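Local structure of levoglucosan dehydrogenase (Pseudarthrobacter phenanthrenivorans, 6A3F) at residues 32-37 / 353-358; 36-41 / 98-103. The protein oxidises levoglucosan to 3-dehydrolevoglucosan with NAD(+) as hydride acceptor, as a homotetrameric member of the Gfo/Idh/MocA family. All coordinates share one frame; numbering follows the deposited sequence.

Contact 1. Residues 32-37 / 353-358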
loop_
_atom_site.group_PDB
_atom_site.type_symbol
_atom_site.label_atom_id
_atom_site.label_comp_id
_atom_site.label_asym_id
_atom_site.label_seq_id
_atom_site.Cartn_x
_atom_site.Cartn_y
_atom_site.Cartn_z
ATOM N N GLY B 32 -9.153 32.833 8.202
ATOM C CA GLY B 32 -7.697 32.602 8.473
ATOM C C GLY B 32 -6.869 32.428 7.192
ATOM O O GLY B 32 -7.160 33.046 6.137
ATOM N N PHE B 33 -5.858 31.566 7.240
ATOM C CA PHE B 33 -5.020 31.304 6.020
ATOM C C PHE B 33 -5.879 30.629 4.932
ATOM O O PHE B 33 -5.764 30.925 3.667
ATOM C CB PHE B 33 -3.803 30.440 6.369
ATOM C CG PHE B 33 -2.910 30.998 7.451
ATOM C CD1 PHE B 33 -2.849 32.364 7.708
ATOM C CD2 PHE B 33 -2.106 30.150 8.204
ATOM C CE1 PHE B 33 -2.020 32.866 8.701
ATOM C CE2 PHE B 33 -1.275 30.656 9.195
ATOM C CZ PHE B 33 -1.233 32.012 9.441
ATOM N N MET B 34 -6.765 29.776 5.477
ATOM C CA MET B 34 -7.645 28.890 4.712
ATOM C C MET B 34 -8.719 29.663 3.943
ATOM O O MET B 34 -9.532 29.044 3.254
ATOM C CB MET B 34 -8.304 27.860 5.629
ATOM C CG MET B 34 -7.359 26.739 6.003
ATOM S SD MET B 34 -6.650 25.912 4.524
ATOM C CE MET B 34 -8.026 24.831 4.115
ATOM N N GLY B 35 -8.745 30.986 4.016
ATOM C CA GLY B 35 -9.581 31.791 3.109
ATOM C C GLY B 35 -9.285 31.512 1.636
ATOM O O GLY B 35 -10.188 31.617 0.791
ATOM N N LYS B 36 -8.054 31.097 1.339
ATOM C CA LYS B 36 -7.676 30.713 -0.025
ATOM C C LYS B 36 -8.607 29.584 -0.514
ATOM O O LYS B 36 -8.963 29.530 -1.716
ATOM C CB LYS B 36 -6.187 30.341 -0.140
ATOM C CG LYS B 36 -5.734 29.070 0.581
ATOM C CD LYS B 36 -4.318 28.611 0.265
ATOM C CE LYS B 36 -3.276 29.249 1.151
ATOM N NZ LYS B 36 -1.911 28.737 0.872
ATOM N N ALA B 37 -9.049 28.696 0.374
ATOM C CA ALA B 37 -9.839 27.566 -0.110
ATOM C C ALA B 37 -11.256 28.027 -0.502
ATOM O O ALA B 37 -11.878 27.507 -1.463
ATOM C CB ALA B 37 -9.902 26.514 0.980
ATOM N N ILE B 353 -7.093 14.720 -7.254
ATOM C CA ILE B 353 -8.035 15.457 -6.398
ATOM C C ILE B 353 -7.253 15.918 -5.151
ATOM O O ILE B 353 -6.638 15.118 -4.496
ATOM C CB ILE B 353 -9.209 14.544 -6.002
ATOM C CG1 ILE B 353 -10.006 14.012 -7.205
ATOM C CG2 ILE B 353 -10.102 15.220 -4.977
ATOM C CD1 ILE B 353 -10.663 15.081 -8.045
ATOM N N GLY B 354 -7.306 17.211 -4.858
ATOM C CA GLY B 354 -6.876 17.783 -3.582
ATOM C C GLY B 354 -8.037 18.400 -2.800
ATOM O O GLY B 354 -9.245 18.199 -3.065
ATOM N N TYR B 355 -7.676 19.146 -1.776
ATOM C CA TYR B 355 -8.649 19.704 -0.866
ATOM C C TYR B 355 -9.588 20.656 -1.614
ATOM O O TYR B 355 -10.741 20.720 -1.310
ATOM C CB TYR B 355 -7.926 20.491 0.229
ATOM C CG TYR B 355 -8.820 21.071 1.306
ATOM C CD1 TYR B 355 -9.237 20.300 2.385
ATOM C CD2 TYR B 355 -9.271 22.379 1.227
ATOM C CE1 TYR B 355 -10.106 20.821 3.328
ATOM C CE2 TYR B 355 -10.121 22.918 2.181
ATOM C CZ TYR B 355 -10.529 22.143 3.250
ATOM O OH TYR B 355 -11.315 22.715 4.219
ATOM N N GLY B 356 -9.026 21.425 -2.533
ATOM C CA GLY B 356 -9.743 22.455 -3.243
ATOM C C GLY B 356 -10.949 21.905 -3.980
ATOM O O GLY B 356 -12.021 22.533 -3.956
ATOM N N GLU B 357 -10.794 20.738 -4.622
ATOM C CA GLU B 357 -11.923 20.166 -5.397
ATOM C C GLU B 357 -13.124 19.891 -4.477
ATOM O O GLU B 357 -14.256 20.058 -4.930
ATOM C CB GLU B 357 -11.505 18.902 -6.164
ATOM C CG GLU B 357 -10.631 19.232 -7.360
ATOM C CD GLU B 357 -9.124 19.267 -7.108
ATOM O OE1 GLU B 357 -8.697 19.449 -5.949
ATOM O OE2 GLU B 357 -8.361 19.071 -8.061
ATOM N N THR B 358 -12.896 19.518 -3.221
ATOM C CA THR B 358 -14.016 19.271 -2.313
ATOM C C THR B 358 -14.781 20.578 -2.080
ATOM O O THR B 358 -16.013 20.614 -2.075
ATOM C CB THR B 358 -13.580 18.638 -0.988
ATOM O OG1 THR B 358 -12.913 19.581 -0.132
ATOM C CG2 THR B 358 -12.733 17.413 -1.241
#
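M34 and A37 meet the ring of Y355 through apolar contacts alone. The methyl CE of M34 lies 3.4 Å from Y355 CE2 and 3.8 Å from Y355 CZ. The two side chains approach from opposite directions, and CE meets the ring obliquely. Bends at chi2 (-55°) and chi3 (-81°) bring the methionine methyl to the ring. A37 CB sits at the ring edge, in the ring plane, 3.8 Å from Y355 CE2. With chi1 at -177°, CG lies anti to the backbone N, and the Y355 ring reaches toward helix 35-48.

G32 and G35 fit the GxGxxG pattern of a Rossmann dinucleotide-binding turn, between strand 23-30 and helix 35-48. The contact joins this turn to the start of helix 355-371. M34 and Y355 both bind NADH, so it lies at the cofactor site.

No hydrogen bond links the two segments. Within 353-358, T358 OG1 donates to Y355 O in the carbonyl plane at 2.7 Å. It also bonds ND2 of N152, another NADH-binding residue. G354 N donates to E357 OE1 at 2.9 Å, from above the carboxylate plane. W346 of the second subunit meets the Y355 ring and packs on A37, and its P347 touches M34.

Contact 2. Residues 36-41 / 98-103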
loop_
_atom_site.group_PDB
_atom_site.type_symbol
_atom_site.label_atom_id
_atom_site.label_comp_id
_atom_site.label_asym_id
_atom_site.label_seq_id
_atom_site.Cartn_x
_atom_site.Cartn_y
_atom_site.Cartn_z
ATOM N N LYS B 36 -8.054 31.097 1.339
ATOM C CA LYS B 36 -7.676 30.713 -0.025
ATOM C C LYS B 36 -8.607 29.584 -0.514
ATOM O O LYS B 36 -8.963 29.530 -1.716
ATOM C CB LYS B 36 -6.187 30.341 -0.140
ATOM C CG LYS B 36 -5.734 29.070 0.581
ATOM C CD LYS B 36 -4.318 28.611 0.265
ATOM C CE LYS B 36 -3.276 29.249 1.151
ATOM N NZ LYS B 36 -1.911 28.737 0.872
ATOM N N ALA B 37 -9.049 28.696 0.374
ATOM C CA ALA B 37 -9.839 27.566 -0.110
ATOM C C ALA B 37 -11.256 28.027 -0.502
ATOM O O ALA B 37 -11.878 27.507 -1.463
ATOM C CB ALA B 37 -9.902 26.514 0.980
ATOM N N HIS B 38 -11.789 28.974 0.300
ATOM C CA HIS B 38 -13.082 29.619 0.028
ATOM C C HIS B 38 -13.025 30.401 -1.293
ATOM O O HIS B 38 -13.892 30.239 -2.141
ATOM C CB HIS B 38 -13.506 30.490 1.223
ATOM C CG HIS B 38 -13.686 29.739 2.501
ATOM N ND1 HIS B 38 -14.931 29.486 3.050
ATOM C CD2 HIS B 38 -12.778 29.241 3.376
ATOM C CE1 HIS B 38 -14.781 28.833 4.174
ATOM N NE2 HIS B 38 -13.467 28.673 4.398
ATOM N N SER B 39 -12.019 31.233 -1.457
ATOM C CA SER B 39 -12.000 32.133 -2.612
ATOM C C SER B 39 -11.654 31.338 -3.865
ATOM O O SER B 39 -12.162 31.664 -4.934
ATOM C CB SER B 39 -11.073 33.300 -2.386
ATOM O OG SER B 39 -9.796 32.835 -2.013
ATOM N N LEU B 40 -10.879 30.243 -3.705
ATOM C CA LEU B 40 -10.670 29.298 -4.797
ATOM C C LEU B 40 -12.007 28.722 -5.247
ATOM O O LEU B 40 -12.237 28.603 -6.443
ATOM C CB LEU B 40 -9.767 28.161 -4.323
ATOM C CG LEU B 40 -9.673 26.968 -5.265
ATOM C CD1 LEU B 40 -9.072 27.389 -6.605
ATOM C CD2 LEU B 40 -8.845 25.879 -4.621
ATOM N N ALA B 41 -12.821 28.263 -4.297
ATOM C CA ALA B 41 -14.076 27.641 -4.644
ATOM C C ALA B 41 -14.948 28.607 -5.471
ATOM O O ALA B 41 -15.505 28.195 -6.490
ATOM C CB ALA B 41 -14.804 27.177 -3.413
ATOM N N ASP B 98 -20.667 33.673 3.863
ATOM C CA ASP B 98 -19.723 32.580 4.156
ATOM C C ASP B 98 -19.092 32.854 5.519
ATOM O O ASP B 98 -18.274 33.763 5.653
ATOM C CB ASP B 98 -18.636 32.474 3.077
ATOM C CG ASP B 98 -17.745 31.241 3.215
ATOM O OD1 ASP B 98 -17.593 30.749 4.358
ATOM O OD2 ASP B 98 -17.193 30.771 2.171
ATOM N N ILE B 99 -19.480 32.036 6.505
ATOM C CA ILE B 99 -19.019 32.186 7.875
ATOM C C ILE B 99 -17.855 31.212 8.116
ATOM O O ILE B 99 -18.058 29.984 8.275
ATOM C CB ILE B 99 -20.143 31.960 8.900
ATOM C CG1 ILE B 99 -21.430 32.724 8.587
ATOM C CG2 ILE B 99 -19.604 32.293 10.297
ATOM C CD1 ILE B 99 -22.537 32.410 9.534
ATOM N N ALA B 100 -16.640 31.764 8.222
ATOM C CA ALA B 100 -15.460 30.968 8.390
ATOM C C ALA B 100 -14.680 31.440 9.627
ATOM O O ALA B 100 -13.483 31.367 9.669
ATOM C CB ALA B 100 -14.624 31.058 7.153
ATOM N N THR B 101 -15.380 31.923 10.633
ATOM C CA THR B 101 -14.733 32.288 11.886
ATOM C C THR B 101 -14.578 31.043 12.779
ATOM O O THR B 101 -15.246 29.994 12.576
ATOM C CB THR B 101 -15.613 33.295 12.653
ATOM O OG1 THR B 101 -16.800 32.616 13.070
ATOM C CG2 THR B 101 -16.039 34.516 11.856
ATOM N N PRO B 102 -13.873 31.209 13.895
ATOM C CA PRO B 102 -13.967 30.232 14.962
ATOM C C PRO B 102 -15.382 30.004 15.517
ATOM O O PRO B 102 -16.298 30.814 15.300
ATOM C CB PRO B 102 -13.029 30.798 16.045
ATOM C CG PRO B 102 -12.015 31.611 15.223
ATOM C CD PRO B 102 -12.916 32.281 14.215
ATOM N N ASN B 103 -15.533 28.891 16.251
ATOM C CA ASN B 103 -16.866 28.295 16.577
ATOM C C ASN B 103 -17.704 29.267 17.424
ATOM O O ASN B 103 -18.925 29.170 17.424
ATOM C CB ASN B 103 -16.745 26.954 17.330
ATOM C CG ASN B 103 -15.693 26.026 16.761
ATOM O OD1 ASN B 103 -15.219 26.270 15.653
ATOM N ND2 ASN B 103 -15.322 24.971 17.492
#
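H38 reaches from helix 35-48 to D98 and A100 on strand 96-100. Its CB already lies 3.8 Å from D98 OD2. With CG anti to the carbonyl carbon (chi1 -61°), the ring extends toward the strand. ND1 donates to D98 OD2 at 2.7 Å, with an N-H...acceptor angle of 161°. The oxygen lies near the ring plane and receives the N-H on its syn side, somewhat out of the carboxylate plane. Ring and carboxylate planes are turned 53° from each other. CE1 comes next: it is 3.4 Å from D98 OD1 and 3.7 Å from A100 CB. NE2, the next ring atom, is 3.8 Å from A100 CB, which approaches the ring obliquely.

D98 and A100 both point toward the helix, while I99 between them packs against helix 106-115. This is helix-on-sheet packing inside the Rossmann domain, and L28 of the neighbouring strand 23-30 also touches H38 and D98. D98 OD2 has a second hydrogen-bond partner, Y42 OH, one turn further along the helix. Two bonds from one helix thus grip a single buried oxygen. Such a carboxylate probably polarises the imidazole and favours the ND1 proton used in the bond.

How the contacts relate
Both contacts use helix 35-48, setting it between helix 355-371 and strand 96-100; their centres are 9 Å apart. Contact 1 uses the start of the helix with the residues before it; contact 2 continues from K36 to A41. They pack directly on each other, with G356 CA of contact 1 lying 3.8 Å from L40 CD2 of contact 2. Y355 of contact 1, like M34, binds NADH, and its side chain is about 3 Å from those of N152 (NADH) and Y153 (levoglucosan). The touching residues of contact 2 stand behind the site, A100 about 4 Å from the side chain of E123, and T101 and N103, just after the strand, bind NADH. The second subunit touches both.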